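Local coordinates for odorant binding protein (AGAP010409-PA) (Anopheles gambiae, PDB 3L4A) that probably binds and carries odorant molecules, as a secreted, disulfide-bonded, mainly helical member of the PBP/GOBP family, at residues A[41-46]-A[52-57]; A[62-65]-A[70-73]; A[7-12]-A[22-27]. One frame throughout, in Å; residues are numbered along the deposited sequence.

In the fold
Following the chain from the N terminus, interaction 3 comes first: helix 5-14 turns back through a short connection and helix 21-28 returns beside it, held at 7-12 and 22-27. Helix 36-48 follows, and interaction 1 closes the turn after it by joining 41-46 to the strand and loop of 52-57. Interaction 2 closes the loop between helix 60-66 and helix 75-87. The three loops lie in series; none encloses or crosses another. Interactions 1 and 3 touch through the Cys11-Cys44 disulfide and through Phe41 against Tyr27, whereas interaction 2 touches neither; its nearest atoms are about 5 Å from those of interaction 1, with centres about 17 Å apart.

Interaction 1: residues A[41-46]-A[52-57]; sequences FVRCIG and YDDKYG
A side-on salt bridge closes the turn between helix 36-48 and the small antiparallel hairpin of strands 52-53 and 57-58 in this PBP/GOBP-family helical fold. Arg43 and Asp54 form it. The Arg43 side chain leaves the helix with CG anti to the backbone N (chi1 173°) and runs extended to NE, which carries its guanidinium across to the carboxylate at about a right angle to the Asp54 side chain. The two planar groups are nearly coplanar, 8° apart, and each carboxylate oxygen takes one nitrogen, an arrangement that restrains rotation of both. At the end of the helix segment, Tyr52 N makes a weak 3.2 Å hydrogen bond to Gly46 O, and Tyr52 CB lies close to the Gly46 backbone, 3.9 Å from Gly46 C. Helix 96-105 flanks the contact, with Ala100 touching both Arg43 and Tyr52. The hairpin turn is itself braced by Asp53 OD2, which accepts in an Asx turn (Lys55 N) extended to an Asx motif (Tyr56 N), the donors arriving from opposite faces. In the bridge, Arg43 NE meets the syn lone pair of Asp54 OD1 at 2.9 Å, while Arg43 NH2 reaches Asp54 OD2 at 2.8 Å.

Interaction 2: residues A[62-65]-A[70-73]; sequences ANWE and SDDA
Trp64 NE1 donates a 2.8 Å hydrogen bond to Asp71 OD1, which joins the indole of helix 60-66 to the loop that follows it. The bond is fairly straight, with an N-H...O angle of 158°, and the oxygen lies at the indole edge close to the ring plane. On the acceptor side the approach is different: the N-H comes from above the carboxylate plane, 43° out of it. Asp71 can offer this oxygen although it starts out pointing away from the helix, because chi1 of 59° sets CG between the backbone N and the carbonyl carbon and turns the carboxylate back toward the ring.

One face of the same indole is taken by Ala73. Its CA sits 3.3 Å from the centroid of the five-membered ring and almost exactly on the ring normal, a CH-pi contact, while Ala73 CB packs on Trp64 CG at 3.6 Å. The indole is thus held both at its N-H edge and over a face, which should limit its swing about the CB-CG bond. Phe77 adds an edge-to-face ring contact from helix 75-87.

Farther out, a water donates to Glu65 OE2 at 3.1 Å and to Ser70 O at 3.2 Å, bridging the helix to the start of the loop. Gln61 works on the same loop from one turn earlier in the helix: its NE2 bonds to Asp71 O and its OE1 receives Ala73 N, and NE2 also bonds to Glu65 OE2. Taken together, this is a surface contact between the end of helix 60-66 and the loop that leads to helix 75-87 in the mainly helical PBP/GOBP fold, with the tryptophan side chain at its centre, helped by a glutamine and a water.

Interaction 3: residues A[7-12]-A[22-27]; sequences VIESCS and ELKVHY
Segments 7-12 and 22-27 are two helical stretches running roughly antiparallel, 148° between their directions, with axes 11.4 Å apart, a wide spacing that is spanned by long side chains. The nearest CA pairs are Ile8 with Tyr27 and Ser12 with Lys24.

Lys24 has the largest share of the contact. Its aliphatic part passes Ser12, with Lys24 CD 3.9 Å from Ser12 CB, and the bend at chi3 (71°) then turns CE and NZ toward Glu9. There Lys24 NZ gives a 2.8 Å salt-bridge hydrogen bond to Glu9 OE2, meeting it on the syn side and somewhat out of the carboxylate plane. Glu9 starts out pointing away from helix 21-28, but a bend at chi2 (-60°) brings the carboxylate round to cross the lysine at about a right angle. Its other oxygen, OE1, forms a salt bridge with Arg28, so the carboxylate is shared between two positive charges, which would probably favour its ionised form.

A water completes the polar patch. In the modelled conformer of Ser12, one of two, it donates to Ser12 OG at 2.7 Å and accepts from Lys24 NZ at 2.8 Å. In that conformer Ser12 OG in turn donates to Glu9 O within its own helix, at 2.7 Å, linking the serine to the residue whose side chain holds the lysine. At the other end there is a loose van der Waals approach of the Ile8 methyl CD1 to the backbone carbonyl Tyr27 O, at 4.3 Å.

The pair rests against helix 36-48. Tyr27 stacks its ring on Phe41 and bonds through OH to Thr38, Leu23 touches Val37, and on the partner helix Val7 packs on Ile45 while Cys11 is covalently joined to Cys44, so both N-terminal helices are fastened to helix 36-48.

Interaction 1: residues A[41-46]-A[52-57]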
loop_
_atom_site.group_PDB
_atom_site.type_symbol
_atom_site.label_atom_id
_atom_site.label_comp_id
_atom_site.label_asym_id
_atom_site.label_seq_id
_atom_site.Cartn_x
_atom_site.Cartn_y
_atom_site.Cartn_z
ATOM N N PHE A 41 7.596 -5.081 -3.900
ATOM C CA PHE A 41 7.841 -4.839 -2.487
ATOM C C PHE A 41 6.596 -4.249 -1.811
ATOM O O PHE A 41 6.197 -4.692 -0.732
ATOM C CB PHE A 41 9.051 -3.918 -2.294
ATOM C CG PHE A 41 9.407 -3.695 -0.854
ATOM C CD1 PHE A 41 10.123 -4.654 -0.151
ATOM C CD2 PHE A 41 9.015 -2.541 -0.196
ATOM C CE1 PHE A 41 10.458 -4.461 1.173
ATOM C CE2 PHE A 41 9.340 -2.340 1.136
ATOM C CZ PHE A 41 10.061 -3.306 1.823
ATOM N N VAL A 42 5.996 -3.245 -2.446
ATOM C CA VAL A 42 4.796 -2.620 -1.913
ATOM C C VAL A 42 3.650 -3.628 -1.828
ATOM O O VAL A 42 2.933 -3.687 -0.827
ATOM C CB VAL A 42 4.412 -1.403 -2.756
ATOM C CG1 VAL A 42 2.975 -0.979 -2.458
ATOM C CG2 VAL A 42 5.410 -0.279 -2.492
ATOM N N ARG A 43 3.494 -4.452 -2.856
ATOM C CA ARG A 43 2.513 -5.533 -2.788
ATOM C C ARG A 43 2.766 -6.423 -1.569
ATOM O O ARG A 43 1.848 -6.746 -0.823
ATOM C CB ARG A 43 2.535 -6.376 -4.056
ATOM C CG ARG A 43 1.654 -7.614 -3.974
ATOM C CD ARG A 43 1.573 -8.308 -5.314
ATOM N NE ARG A 43 0.806 -9.550 -5.241
ATOM C CZ ARG A 43 1.337 -10.734 -4.954
ATOM N NH1 ARG A 43 2.643 -10.843 -4.731
ATOM N NH2 ARG A 43 0.566 -11.810 -4.906
ATOM N N CYS A 44 4.016 -6.829 -1.374
ATOM C CA CYS A 44 4.367 -7.720 -0.279
ATOM C C CYS A 44 4.016 -7.110 1.074
ATOM O O CYS A 44 3.430 -7.770 1.927
ATOM C CB CYS A 44 5.859 -8.057 -0.344
ATOM S SG CYS A 44 6.409 -9.206 0.937
ATOM N N ILE A 45 4.385 -5.848 1.280
ATOM C CA ILE A 45 4.105 -5.182 2.554
ATOM C C ILE A 45 2.595 -5.089 2.779
ATOM O O ILE A 45 2.091 -5.333 3.881
ATOM C CB ILE A 45 4.714 -3.766 2.601
ATOM C CG1 ILE A 45 6.246 -3.827 2.520
ATOM C CG2 ILE A 45 4.246 -3.031 3.852
ATOM C CD1 ILE A 45 6.892 -4.641 3.589
ATOM N N GLY A 46 1.862 -4.753 1.726
ATOM C CA GLY A 46 0.421 -4.644 1.829
ATOM C C GLY A 46 -0.217 -5.971 2.185
ATOM O O GLY A 46 -1.123 -6.030 3.019
ATOM N N TYR A 52 -3.985 -4.970 2.082
ATOM C CA TYR A 52 -4.205 -5.136 0.655
ATOM C C TYR A 52 -4.380 -6.598 0.323
ATOM O O TYR A 52 -3.863 -7.486 1.010
ATOM C CB TYR A 52 -3.013 -4.576 -0.149
ATOM C CG TYR A 52 -3.179 -4.740 -1.646
ATOM C CD1 TYR A 52 -3.891 -3.808 -2.387
ATOM C CD2 TYR A 52 -2.628 -5.833 -2.323
ATOM C CE1 TYR A 52 -4.070 -3.960 -3.751
ATOM C CE2 TYR A 52 -2.799 -5.987 -3.698
ATOM C CZ TYR A 52 -3.519 -5.040 -4.406
ATOM O OH TYR A 52 -3.708 -5.159 -5.763
ATOM N N ASP A 53 -5.089 -6.826 -0.771
ATOM C CA ASP A 53 -5.400 -8.149 -1.238
ATOM C C ASP A 53 -5.500 -8.110 -2.763
ATOM O O ASP A 53 -6.090 -7.186 -3.304
ATOM C CB ASP A 53 -6.747 -8.540 -0.626
ATOM C CG ASP A 53 -7.096 -9.963 -0.889
ATOM O OD1 ASP A 53 -6.829 -10.789 0.003
ATOM O OD2 ASP A 53 -7.590 -10.260 -2.003
ATOM N N ASP A 54 -4.925 -9.092 -3.453
ATOM C CA ASP A 54 -4.921 -9.083 -4.916
ATOM C C ASP A 54 -6.333 -9.066 -5.480
ATOM O O ASP A 54 -6.581 -8.478 -6.534
ATOM C CB ASP A 54 -4.165 -10.290 -5.477
ATOM C CG ASP A 54 -2.691 -10.257 -5.146
ATOM O OD1 ASP A 54 -2.064 -9.191 -5.320
ATOM O OD2 ASP A 54 -2.156 -11.296 -4.714
ATOM N N LYS A 55 -7.250 -9.725 -4.777
ATOM C CA LYS A 55 -8.627 -9.851 -5.232
ATOM C C LYS A 55 -9.512 -8.734 -4.695
ATOM O O LYS A 55 -10.298 -8.144 -5.440
ATOM C CB LYS A 55 -9.205 -11.210 -4.818
ATOM C CG LYS A 55 -10.630 -11.449 -5.302
ATOM C CD LYS A 55 -11.075 -12.876 -5.038
ATOM C CE LYS A 55 -12.468 -13.107 -5.610
ATOM N NZ LYS A 55 -12.997 -14.467 -5.329
ATOM N N TYR A 56 -9.390 -8.460 -3.399
ATOM C CA TYR A 56 -10.320 -7.560 -2.729
ATOM C C TYR A 56 -9.810 -6.132 -2.634
ATOM O O TYR A 56 -10.523 -5.239 -2.162
ATOM C CB TYR A 56 -10.718 -8.115 -1.358
ATOM C CG TYR A 56 -11.380 -9.466 -1.490
ATOM C CD1 TYR A 56 -12.608 -9.591 -2.120
ATOM C CD2 TYR A 56 -10.764 -10.614 -1.014
ATOM C CE1 TYR A 56 -13.211 -10.824 -2.260
ATOM C CE2 TYR A 56 -11.357 -11.849 -1.152
ATOM C CZ TYR A 56 -12.578 -11.944 -1.778
ATOM O OH TYR A 56 -13.185 -13.165 -1.923
ATOM N N GLY A 57 -8.577 -5.925 -3.085
ATOM C CA GLY A 57 -8.015 -4.587 -3.168
ATOM C C GLY A 57 -7.542 -4.045 -1.831
ATOM O O GLY A 57 -7.028 -4.777 -0.988
#

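Interaction 2: residues A[62-65]-A[70-73]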
loop_
_atom_site.group_PDB
_atom_site.type_symbol
_atom_site.label_atom_id
_atom_site.label_comp_id
_atom_site.label_asym_id
_atom_site.label_seq_id
_atom_site.Cartn_x
_atom_site.Cartn_y
_atom_site.Cartn_z
ATOM N N ALA A 62 -8.440 -0.852 7.478
ATOM C CA ALA A 62 -7.096 -1.215 7.921
ATOM C C ALA A 62 -6.097 -0.087 7.660
ATOM O O ALA A 62 -5.260 0.230 8.498
ATOM C CB ALA A 62 -6.644 -2.495 7.249
ATOM N N ASN A 63 -6.191 0.529 6.487
ATOM C CA ASN A 63 -5.339 1.674 6.187
ATOM C C ASN A 63 -5.633 2.904 7.052
ATOM O O ASN A 63 -4.725 3.613 7.480
ATOM C CB ASN A 63 -5.386 1.991 4.692
ATOM C CG ASN A 63 -4.528 1.048 3.890
ATOM O OD1 ASN A 63 -3.318 1.259 3.759
ATOM N ND2 ASN A 63 -5.127 -0.017 3.377
ATOM N N TRP A 64 -6.912 3.151 7.323
ATOM C CA TRP A 64 -7.302 4.228 8.224
ATOM C C TRP A 64 -6.626 4.017 9.571
ATOM O O TRP A 64 -6.059 4.938 10.141
ATOM C CB TRP A 64 -8.827 4.216 8.383
ATOM C CG TRP A 64 -9.381 5.200 9.379
ATOM C CD1 TRP A 64 -9.853 4.919 10.637
ATOM C CD2 TRP A 64 -9.558 6.607 9.193
ATOM N NE1 TRP A 64 -10.294 6.065 11.240
ATOM C CE2 TRP A 64 -10.125 7.119 10.381
ATOM C CE3 TRP A 64 -9.284 7.488 8.144
ATOM C CZ2 TRP A 64 -10.430 8.464 10.541
ATOM C CZ3 TRP A 64 -9.584 8.828 8.305
ATOM C CH2 TRP A 64 -10.151 9.304 9.499
ATOM N N GLU A 65 -6.665 2.786 10.056
ATOM C CA GLU A 65 -6.042 2.473 11.336
ATOM C C GLU A 65 -4.518 2.587 11.263
ATOM O O GLU A 65 -3.873 2.961 12.241
ATOM C CB GLU A 65 -6.481 1.087 11.806
ATOM C CG GLU A 65 -7.953 1.035 12.180
ATOM C CD GLU A 65 -8.445 -0.373 12.485
ATOM O OE1 GLU A 65 -7.611 -1.274 12.715
ATOM O OE2 GLU A 65 -9.676 -0.580 12.502
ATOM N N SER A 70 -7.879 4.874 15.593
ATOM C CA SER A 70 -8.398 3.663 16.225
ATOM C C SER A 70 -9.904 3.488 16.019
ATOM O O SER A 70 -10.485 2.487 16.446
ATOM C CB SER A 70 -8.079 3.673 17.721
ATOM O OG SER A 70 -8.468 4.902 18.311
ATOM N N ASP A 71 -10.523 4.456 15.351
ATOM C CA ASP A 71 -11.980 4.474 15.188
ATOM C C ASP A 71 -12.434 4.046 13.792
ATOM O O ASP A 71 -11.611 3.707 12.945
ATOM C CB ASP A 71 -12.519 5.868 15.510
ATOM C CG ASP A 71 -11.932 6.960 14.615
ATOM O OD1 ASP A 71 -10.898 6.734 13.942
ATOM O OD2 ASP A 71 -12.494 8.072 14.600
ATOM N N ASP A 72 -13.749 4.036 13.558
ATOM C CA ASP A 72 -14.292 3.799 12.219
ATOM C C ASP A 72 -13.796 4.893 11.279
ATOM O O ASP A 72 -13.813 6.067 11.628
ATOM C CB ASP A 72 -15.825 3.876 12.214
ATOM C CG ASP A 72 -16.494 2.684 12.882
ATOM O OD1 ASP A 72 -15.821 1.689 13.214
ATOM O OD2 ASP A 72 -17.726 2.754 13.074
ATOM N N ALA A 73 -13.384 4.510 10.074
ATOM C CA ALA A 73 -12.924 5.489 9.087
ATOM C C ALA A 73 -13.985 6.555 8.791
ATOM O O ALA A 73 -15.172 6.235 8.698
ATOM C CB ALA A 73 -12.550 4.778 7.802
HETATM O O HOH W 1 -11.734 0.099 14.737
#

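Interaction 3: residues A[7-12]-A[22-27]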
loop_
_atom_site.group_PDB
_atom_site.type_symbol
_atom_site.label_atom_id
_atom_site.label_comp_id
_atom_site.label_asym_id
_atom_site.label_seq_id
_atom_site.Cartn_x
_atom_site.Cartn_y
_atom_site.Cartn_z
ATOM N N VAL A 7 8.567 -6.896 8.795
ATOM C CA VAL A 7 7.923 -7.042 7.495
ATOM C C VAL A 7 8.784 -6.484 6.359
ATOM O O VAL A 7 8.820 -7.052 5.270
ATOM C CB VAL A 7 6.513 -6.410 7.501
ATOM C CG1 VAL A 7 5.936 -6.370 6.111
ATOM C CG2 VAL A 7 5.593 -7.189 8.423
ATOM N N ILE A 8 9.504 -5.396 6.615
ATOM C CA ILE A 8 10.412 -4.853 5.607
ATOM C C ILE A 8 11.508 -5.866 5.263
ATOM O O ILE A 8 11.804 -6.126 4.088
ATOM C CB ILE A 8 11.044 -3.520 6.056
ATOM C CG1 ILE A 8 10.008 -2.395 5.985
ATOM C CG2 ILE A 8 12.244 -3.186 5.184
ATOM C CD1 ILE A 8 10.489 -1.088 6.581
ATOM N N GLU A 9 12.104 -6.461 6.292
ATOM C CA GLU A 9 13.155 -7.437 6.059
ATOM C C GLU A 9 12.626 -8.678 5.338
ATOM O O GLU A 9 13.224 -9.147 4.375
ATOM C CB GLU A 9 13.828 -7.822 7.379
ATOM C CG GLU A 9 14.314 -6.616 8.186
ATOM C CD GLU A 9 15.329 -5.793 7.431
ATOM O OE1 GLU A 9 15.306 -4.551 7.555
ATOM O OE2 GLU A 9 16.144 -6.388 6.700
ATOM N N SER A 10 11.489 -9.205 5.792
ATOM C CA SER A 10 10.932 -10.396 5.167
ATOM C C SER A 10 10.521 -10.133 3.721
ATOM O O SER A 10 10.754 -10.953 2.843
ATOM C CB SER A 10 9.756 -10.927 5.983
ATOM O OG SER A 10 10.215 -11.346 7.259
ATOM N N CYS A 11 9.907 -8.983 3.476
ATOM C CA CYS A 11 9.518 -8.652 2.110
ATOM C C CYS A 11 10.728 -8.409 1.201
ATOM O O CYS A 11 10.683 -8.701 0.010
ATOM C CB CYS A 11 8.538 -7.484 2.079
ATOM S SG CYS A 11 6.853 -7.992 2.510
ATOM N N SER A 12 11.812 -7.888 1.766
ATOM C CA SER A 12 13.021 -7.706 0.979
ATOM C C SER A 12 13.573 -9.061 0.544
ATOM O O SER A 12 14.188 -9.176 -0.513
ATOM C CB SER A 12 14.074 -6.909 1.750
ATOM O OG SER A 12 14.744 -7.722 2.699
ATOM N N GLU A 22 20.370 0.178 -1.457
ATOM C CA GLU A 22 19.869 1.462 -1.906
ATOM C C GLU A 22 18.343 1.526 -1.833
ATOM O O GLU A 22 17.776 2.497 -1.329
ATOM C CB GLU A 22 20.349 1.738 -3.328
ATOM C CG GLU A 22 20.017 3.124 -3.847
ATOM C CD GLU A 22 20.904 3.527 -5.009
ATOM O OE1 GLU A 22 20.403 4.182 -5.949
ATOM O OE2 GLU A 22 22.105 3.180 -4.984
ATOM N N LEU A 23 17.679 0.490 -2.338
ATOM C CA LEU A 23 16.223 0.438 -2.248
ATOM C C LEU A 23 15.743 0.430 -0.795
ATOM O O LEU A 23 14.764 1.093 -0.461
ATOM C CB LEU A 23 15.667 -0.777 -2.986
ATOM C CG LEU A 23 15.701 -0.747 -4.514
ATOM C CD1 LEU A 23 15.203 -2.081 -5.065
ATOM C CD2 LEU A 23 14.867 0.414 -5.065
ATOM N N LYS A 24 16.415 -0.326 0.070
ATOM C CA LYS A 24 15.961 -0.454 1.456
ATOM C C LYS A 24 16.125 0.831 2.267
ATOM O O LYS A 24 15.385 1.072 3.228
ATOM C CB LYS A 24 16.624 -1.645 2.143
ATOM C CG LYS A 24 16.048 -2.974 1.697
ATOM C CD LYS A 24 16.790 -4.140 2.319
ATOM C CE LYS A 24 16.484 -4.249 3.806
ATOM N NZ LYS A 24 17.363 -5.257 4.459
ATOM N N VAL A 25 17.081 1.664 1.874
ATOM C CA VAL A 25 17.186 2.987 2.469
ATOM C C VAL A 25 15.909 3.774 2.179
ATOM O O VAL A 25 15.378 4.450 3.063
ATOM C CB VAL A 25 18.411 3.763 1.945
ATOM C CG1 VAL A 25 18.342 5.220 2.390
ATOM C CG2 VAL A 25 19.700 3.108 2.423
ATOM N N HIS A 26 15.426 3.697 0.943
ATOM C CA HIS A 26 14.177 4.359 0.575
ATOM C C HIS A 26 13.015 3.802 1.385
ATOM O O HIS A 26 12.230 4.555 1.962
ATOM C CB HIS A 26 13.882 4.184 -0.912
ATOM C CG HIS A 26 14.753 5.005 -1.807
ATOM N ND1 HIS A 26 14.619 6.371 -1.925
ATOM C CD2 HIS A 26 15.753 4.649 -2.648
ATOM C CE1 HIS A 26 15.509 6.824 -2.791
ATOM N NE2 HIS A 26 16.209 5.800 -3.245
ATOM N N TYR A 27 12.909 2.478 1.435
ATOM C CA TYR A 27 11.786 1.839 2.113
ATOM C C TYR A 27 11.699 2.221 3.591
ATOM O O TYR A 27 10.607 2.433 4.126
ATOM C CB TYR A 27 11.864 0.317 1.968
ATOM C CG TYR A 27 11.910 -0.171 0.538
ATOM C CD1 TYR A 27 11.451 0.622 -0.509
ATOM C CD2 TYR A 27 12.397 -1.434 0.239
ATOM C CE1 TYR A 27 11.490 0.169 -1.818
ATOM C CE2 TYR A 27 12.427 -1.901 -1.058
ATOM C CZ TYR A 27 11.980 -1.097 -2.082
ATOM O OH TYR A 27 12.021 -1.563 -3.373
HETATM O O HOH W 2 17.393 -7.814 3.254
#